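Local coordinates for protein CT_858 (Chlamydia trachomatis, PDB 3DOR) that probably acts as a secreted serine endopeptidase, cutting within protein chains, in a peptidase domain of the S41 family, at residues 298-303 with 340-345; 464-469 with 488-493. All coordinates share one frame; numbering follows the deposited sequence.

Contact 1 (298-303 with 340-345); sequences IPTYSW and NNPGGS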
# COMPACT_ATOMS: atom_id res chain seq x y z
N ILE B 298 22.91 17.26 4.85
CA ILE B 298 21.92 16.18 5.04
C ILE B 298 20.89 16.57 3.99
O ILE B 298 20.16 17.54 4.16
CB ILE B 298 21.29 16.21 6.46
CG1 ILE B 298 22.37 15.96 7.52
CG2 ILE B 298 20.21 15.14 6.58
CD1 ILE B 298 21.83 15.99 8.97
N PRO B 299 20.83 15.82 2.87
CA PRO B 299 19.90 16.12 1.78
C PRO B 299 18.43 15.72 1.93
O PRO B 299 17.54 16.40 1.42
CB PRO B 299 20.58 15.45 0.59
CG PRO B 299 21.08 14.18 1.20
CD PRO B 299 21.62 14.61 2.57
N THR B 300 18.18 14.61 2.62
CA THR B 300 16.82 14.13 2.81
C THR B 300 16.78 13.20 4.01
O THR B 300 17.83 12.70 4.43
CB THR B 300 16.34 13.34 1.58
OG1 THR B 300 15.05 12.78 1.86
CG2 THR B 300 17.31 12.19 1.27
N TYR B 301 15.59 12.98 4.56
CA TYR B 301 15.45 12.07 5.68
C TYR B 301 14.79 10.77 5.26
O TYR B 301 14.50 9.90 6.08
CB TYR B 301 14.71 12.74 6.85
CG TYR B 301 15.55 13.84 7.48
CD1 TYR B 301 15.31 15.18 7.18
CD2 TYR B 301 16.63 13.54 8.32
CE1 TYR B 301 16.13 16.20 7.69
CE2 TYR B 301 17.46 14.57 8.83
CZ TYR B 301 17.20 15.89 8.50
OH TYR B 301 18.03 16.90 8.95
N SER B 302 14.54 10.61 3.96
CA SER B 302 14.02 9.34 3.49
C SER B 302 15.29 8.75 2.90
O SER B 302 15.58 8.89 1.71
CB SER B 302 12.91 9.53 2.44
OG SER B 302 13.40 10.06 1.24
N TRP B 303 16.08 8.14 3.77
CA TRP B 303 17.37 7.57 3.40
C TRP B 303 17.41 6.74 2.12
O TRP B 303 18.41 6.76 1.41
CB TRP B 303 17.94 6.75 4.56
CG TRP B 303 17.00 5.71 5.09
CD1 TRP B 303 15.97 5.91 5.98
CD2 TRP B 303 17.03 4.31 4.81
NE1 TRP B 303 15.36 4.71 6.26
CE2 TRP B 303 15.98 3.71 5.55
CE3 TRP B 303 17.83 3.50 3.99
CZ2 TRP B 303 15.73 2.34 5.51
CZ3 TRP B 303 17.57 2.14 3.95
CH2 TRP B 303 16.53 1.57 4.70
N ASN B 340 16.89 22.91 1.39
CA ASN B 340 16.27 22.14 0.31
C ASN B 340 16.21 20.64 0.63
O ASN B 340 16.76 19.80 -0.09
CB ASN B 340 17.08 22.35 -0.98
CG ASN B 340 16.87 23.72 -1.60
OD1 ASN B 340 16.28 24.62 -1.00
ND2 ASN B 340 17.37 23.89 -2.81
N ASN B 341 15.52 20.33 1.71
CA ASN B 341 15.40 18.96 2.20
C ASN B 341 13.90 18.72 2.39
O ASN B 341 13.25 19.43 3.15
CB ASN B 341 16.15 18.87 3.52
CG ASN B 341 16.14 17.49 4.11
OD1 ASN B 341 15.11 16.83 4.14
ND2 ASN B 341 17.29 17.04 4.61
N PRO B 342 13.34 17.69 1.73
CA PRO B 342 11.92 17.32 1.79
C PRO B 342 11.41 16.60 3.04
O PRO B 342 10.22 16.35 3.14
CB PRO B 342 11.76 16.44 0.56
CG PRO B 342 13.04 15.64 0.59
CD PRO B 342 14.09 16.73 0.88
N GLY B 343 12.29 16.28 3.97
CA GLY B 343 11.85 15.57 5.16
C GLY B 343 11.99 14.07 4.92
O GLY B 343 12.84 13.66 4.13
N GLY B 344 11.17 13.26 5.58
CA GLY B 344 11.26 11.82 5.37
C GLY B 344 10.86 10.96 6.55
O GLY B 344 9.74 11.09 7.08
N SER B 345 11.77 10.09 6.97
CA SER B 345 11.53 9.16 8.07
C SER B 345 11.93 9.71 9.43
O SER B 345 13.08 10.10 9.65
CB SER B 345 12.27 7.84 7.81
OG SER B 345 12.13 6.94 8.90
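Y301 and G344 form a single beta bridge between two loops that follow adjacent parallel strands of a ClpP/crotonase-like S41 domain. Two backbone hydrogen bonds make it: Y301 N donates to G343 O (2.9 Å), and S345 N donates to Y301 O (2.9 Å, 165° at the hydrogen). Between them the CA of G344 passes 3.7 Å from Y301 C, backbone against backbone.

The polar side-chain contact belongs to N341. With CG anti to the backbone N, chi1 -178° carries the amide out between I298 and Y301, where ND2 reaches I298 O at 2.9 Å, sitting well above that carbonyl's plane. P299 O in turn receives a CA-H...O contact from N341 CA.

In the van der Waals packing, the Y301 ring crosses the N341 side chain at roughly a right angle, its plane 28° from that of the amide; ND2 meets the ring obliquely, 3.4 Å from CE1, while the CA of G343 comes to the ring's edge. P342 CG packs on T300. At the far end of the ring, Y301 OH hydrogen-bonds Q338 OE1.

Each loop is also folded on itself: T300 OG1 takes S302 N in an ST turn, and N341 OD1 accepts G343 N in the carbonyl plane at 2.9 Å, an Asx turn.

Contact 2 (464-469 with 488-493); sequences QDFSCA and RTAGAG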
# COMPACT_ATOMS: atom_id res chain seq x y z
N GLN B 464 12.73 25.92 2.04
CA GLN B 464 12.42 24.67 1.37
C GLN B 464 12.81 23.45 2.20
O GLN B 464 13.28 22.44 1.68
CB GLN B 464 13.07 24.62 -0.02
CG GLN B 464 12.43 25.60 -1.02
CD GLN B 464 12.85 25.36 -2.46
OE1 GLN B 464 14.04 25.22 -2.77
NE2 GLN B 464 11.87 25.31 -3.35
N ASP B 465 12.61 23.57 3.52
CA ASP B 465 12.84 22.49 4.48
C ASP B 465 11.47 22.09 5.00
O ASP B 465 10.75 22.94 5.54
CB ASP B 465 13.70 22.98 5.65
CG ASP B 465 15.15 23.01 5.32
OD1 ASP B 465 15.56 22.19 4.46
OD2 ASP B 465 15.89 23.82 5.91
N PHE B 466 11.11 20.82 4.84
CA PHE B 466 9.80 20.33 5.26
C PHE B 466 9.85 19.14 6.22
O PHE B 466 10.83 18.39 6.24
CB PHE B 466 8.98 19.92 4.03
CG PHE B 466 8.98 20.95 2.92
CD1 PHE B 466 10.07 21.06 2.06
CD2 PHE B 466 7.88 21.79 2.72
CE1 PHE B 466 10.07 22.00 1.02
CE2 PHE B 466 7.87 22.73 1.68
CZ PHE B 466 8.97 22.84 0.83
N SER B 467 8.78 18.96 6.99
CA SER B 467 8.63 17.88 7.99
C SER B 467 9.88 17.57 8.81
O SER B 467 10.25 18.36 9.68
CB SER B 467 8.09 16.60 7.32
OG SER B 467 8.85 16.21 6.20
N CYS B 468 10.53 16.43 8.57
CA CYS B 468 11.73 16.14 9.35
C CYS B 468 12.76 17.26 9.23
O CYS B 468 13.52 17.48 10.16
CB CYS B 468 12.34 14.79 8.93
SG CYS B 468 11.34 13.36 9.45
N ALA B 469 12.77 17.96 8.09
CA ALA B 469 13.71 19.08 7.88
C ALA B 469 13.22 20.32 8.65
O ALA B 469 13.95 21.33 8.77
CB ALA B 469 13.87 19.39 6.40
N ARG B 488 13.63 30.94 7.81
CA ARG B 488 12.57 30.13 8.39
C ARG B 488 12.16 28.94 7.52
O ARG B 488 11.99 29.08 6.30
CB ARG B 488 11.35 31.03 8.66
CG ARG B 488 10.13 30.36 9.25
CD ARG B 488 8.96 31.37 9.39
NE ARG B 488 9.27 32.47 10.31
CZ ARG B 488 9.13 32.41 11.63
NH1 ARG B 488 8.67 31.31 12.21
NH2 ARG B 488 9.47 33.45 12.38
N THR B 489 11.98 27.78 8.15
CA THR B 489 11.57 26.57 7.42
C THR B 489 10.10 26.65 6.99
O THR B 489 9.33 27.48 7.50
CB THR B 489 11.83 25.29 8.28
OG1 THR B 489 11.04 25.33 9.47
CG2 THR B 489 13.33 25.19 8.67
N ALA B 490 9.71 25.78 6.06
CA ALA B 490 8.36 25.76 5.51
C ALA B 490 7.20 25.57 6.47
O ALA B 490 6.20 26.29 6.40
CB ALA B 490 8.27 24.72 4.41
N GLY B 491 7.30 24.59 7.36
CA GLY B 491 6.23 24.36 8.30
C GLY B 491 5.25 23.26 7.92
O GLY B 491 4.04 23.50 7.83
N ALA B 492 5.77 22.07 7.65
CA ALA B 492 4.90 20.93 7.36
C ALA B 492 4.98 20.22 8.72
O ALA B 492 5.73 19.26 8.89
CB ALA B 492 5.50 20.06 6.25
N GLY B 493 4.22 20.75 9.68
CA GLY B 493 4.26 20.25 11.04
C GLY B 493 3.39 19.09 11.50
O GLY B 493 2.70 19.20 12.52
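D465 and A490 join the two loops through one backbone hydrogen bond: A490 N donates to D465 O at 3.1 Å, lying in the carbonyl plane with a C=O...N angle of 155°. A second backbone approach follows two residues on from A490, where S467 CA makes a CA-H...O contact with A492 O (3.3 Å).

Between these two points two alanine methyls meet F466. That of A490 approaches the ring obliquely, its CB 3.4 Å from both CD2 and CE2, and A492 CB rests 4.1 Å from F466 CB. Ahead of the A490 bond, the T489 methyl CG2 lies 3.8 Å from D465 CB, while OG1 of the same residue hydrogen-bonds D470 OD1 and the backbone N of V530.

S467 occupies a strained turn (phi 41°, psi -108°) right before helix 468-478, in contact with H73. Its OG, placed between the backbone N and the carbonyl carbon, makes a weak hydrogen bond to F466 O. This setting is consistent with the nucleophilic serine of S41 peptidases.

The contact thus packs the N-terminal end of helix 468-478 against the loop leaving strand 483-486, with helix 140-150 touching A490 and D470 of the first helix gripping G491 N and A492 N.

In the fold
Contacts 1 and 2 lie with centres about 10 Å apart, their four segments following strands 290-297, 333-337, 457-461 and 483-486, adjacent in the mixed sheet, with 464-469 running into helix 468-478. Segment 340-345 is the middle piece: it meets 298-303 within contact 1 and 464-469 of contact 2, where N341 N to Q464 O and N341 O to F466 N, each 3.1 Å, are probable hydrogen bonds. A weak bond from N341 N to D465 OD1 adds to this. If S467 is the S41 nucleophile, as seems likely, the active site lies at this junction, with G343 CA 3.2 Å from S467 OG. Contact 1 includes G343 and G344 next to S467; contact 2 joins the turn carrying S467 to 488-493.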